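Local coordinates for protein SCO1 homolog 1, mitochondrial (Arabidopsis thaliana, PDB 6N5U) that binds copper(I) through its thioredoxin-like domain and is thought to act as a mitochondrial metallochaperone that helps deliver copper to cytochrome c oxidase, at residues A[150-153]-A[154-158]. Residues are numbered along the deposited sequence; the frame is centred on the assembly and turned at random.
Sequences KNHD and VDSLT
Ser156 OG is gripped from two directions at the start of helix 154-167. It accepts the backbone N-H of Asp153, with N 2.8 Å from OG and an N-H...O angle of 158°, and it gives its own proton, weakly, to His152 ND1 at 3.3 Å, which is consistent with an unprotonated ND1. Ser156 reaches both partners because its OG sits between its backbone N and carbonyl carbon (chi1 41°), turned back toward the preceding loop. The imidazole meets the serine edge-on: Ser156 CB lies in the ring plane, 3.3 Å from ND1. With an alanine at His152, the ring's weak bond to the Ser156 hydroxyl and its edge-to-face contact with Tyr148 would both go, and Ser156 OG would probably keep only its bond from Asp153 N among those described.

Asp153 is the N-cap and Ser156 the third residue of the helix, so the N-to-OG bond is one half of a capping box; the reciprocal half is absent, as the Asp153 carboxylate makes no capping bond. The first i to i+4 bond runs from Leu157 N to Asp153 O at 3.1 Å, while Val154 O takes both N and OG1 of Thr158, from opposite faces of its plane, the hydroxyl at 2.7 Å. In this thioredoxin fold the segment is the turn from strand 144-148 into the C-terminal helix, away from the copper site. Val154, Leu157 and Thr158 pack on helix 45-64, against Lys52, Ala56 and Lys59. Asp153 and Asp155, their OD2 atoms 6.2 Å apart, place negative charge at the helix N-terminus, where the helix dipole would probably favour it.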
loop_
_atom_site.group_PDB
_atom_site.type_symbol
_atom_site.label_atom_id
_atom_site.label_comp_id
_atom_site.label_asym_id
_atom_site.label_seq_id
_atom_site.Cartn_x
_atom_site.Cartn_y
_atom_site.Cartn_z
ATOM N N LYS A 150 3.182 12.489 0.210
ATOM C CA LYS A 150 4.559 12.417 -0.306
ATOM C C LYS A 150 5.563 13.186 0.562
ATOM O O LYS A 150 6.712 12.766 0.682
ATOM C CB LYS A 150 4.595 12.938 -1.772
ATOM C CG LYS A 150 5.984 13.026 -2.444
ATOM C CD LYS A 150 6.628 11.649 -2.772
ATOM C CE LYS A 150 8.139 11.699 -2.987
ATOM N NZ LYS A 150 8.760 10.343 -3.156
ATOM N N ASN A 151 5.131 14.298 1.159
ATOM C CA ASN A 151 5.964 15.204 1.953
ATOM C C ASN A 151 6.559 14.624 3.278
ATOM O O ASN A 151 7.568 15.157 3.774
ATOM C CB ASN A 151 5.209 16.498 2.226
ATOM C CG ASN A 151 5.028 17.347 0.989
ATOM O OD1 ASN A 151 5.433 16.991 -0.133
ATOM N ND2 ASN A 151 4.415 18.504 1.173
ATOM N N HIS A 152 5.964 13.540 3.814
ATOM C CA HIS A 152 6.433 12.866 5.017
ATOM C C HIS A 152 7.784 12.189 4.794
ATOM O O HIS A 152 8.046 11.693 3.704
ATOM C CB HIS A 152 5.412 11.823 5.493
ATOM C CG HIS A 152 4.254 12.413 6.233
ATOM N ND1 HIS A 152 4.384 12.869 7.537
ATOM C CD2 HIS A 152 2.986 12.626 5.822
ATOM C CE1 HIS A 152 3.195 13.336 7.873
ATOM N NE2 HIS A 152 2.322 13.216 6.874
ATOM N N ASP A 153 8.663 12.244 5.814
ATOM C CA ASP A 153 9.957 11.595 5.922
ATOM C C ASP A 153 9.715 10.376 6.827
ATOM O O ASP A 153 8.651 10.298 7.446
ATOM C CB ASP A 153 10.916 12.544 6.676
ATOM C CG ASP A 153 11.752 13.507 5.887
ATOM O OD1 ASP A 153 11.674 13.478 4.621
ATOM O OD2 ASP A 153 12.491 14.291 6.524
ATOM N N VAL A 154 10.702 9.453 6.962
ATOM C CA VAL A 154 10.556 8.283 7.862
ATOM C C VAL A 154 10.156 8.713 9.288
ATOM O O VAL A 154 9.273 8.103 9.893
ATOM C CB VAL A 154 11.799 7.370 7.839
ATOM C CG1 VAL A 154 11.875 6.481 9.072
ATOM C CG2 VAL A 154 11.807 6.514 6.590
ATOM N N ASP A 155 10.756 9.808 9.775
ATOM C CA ASP A 155 10.488 10.321 11.107
ATOM C C ASP A 155 9.068 10.864 11.262
ATOM O O ASP A 155 8.417 10.542 12.245
ATOM C CB ASP A 155 11.546 11.352 11.532
ATOM C CG ASP A 155 12.930 10.793 11.765
ATOM O OD1 ASP A 155 13.069 9.553 11.821
ATOM O OD2 ASP A 155 13.876 11.602 11.923
ATOM N N SER A 156 8.571 11.639 10.288
ATOM C CA SER A 156 7.218 12.197 10.397
ATOM C C SER A 156 6.099 11.158 10.194
ATOM O O SER A 156 4.972 11.375 10.653
ATOM C CB SER A 156 7.035 13.401 9.482
ATOM O OG SER A 156 7.639 13.208 8.217
ATOM N N LEU A 157 6.418 10.026 9.533
ATOM C CA LEU A 157 5.484 8.919 9.328
ATOM C C LEU A 157 5.419 8.112 10.622
ATOM O O LEU A 157 4.326 7.905 11.159
ATOM C CB LEU A 157 5.891 8.024 8.126
ATOM C CG LEU A 157 4.921 6.866 7.725
ATOM C CD1 LEU A 157 3.489 7.363 7.568
ATOM C CD2 LEU A 157 5.366 6.179 6.444
ATOM N N THR A 158 6.602 7.714 11.147
ATOM C CA THR A 158 6.752 6.951 12.386
ATOM C C THR A 158 6.044 7.675 13.527
ATOM O O THR A 158 5.069 7.139 14.053
ATOM C CB THR A 158 8.232 6.673 12.660
ATOM O OG1 THR A 158 8.781 5.961 11.545
ATOM C CG2 THR A 158 8.458 5.900 13.950
#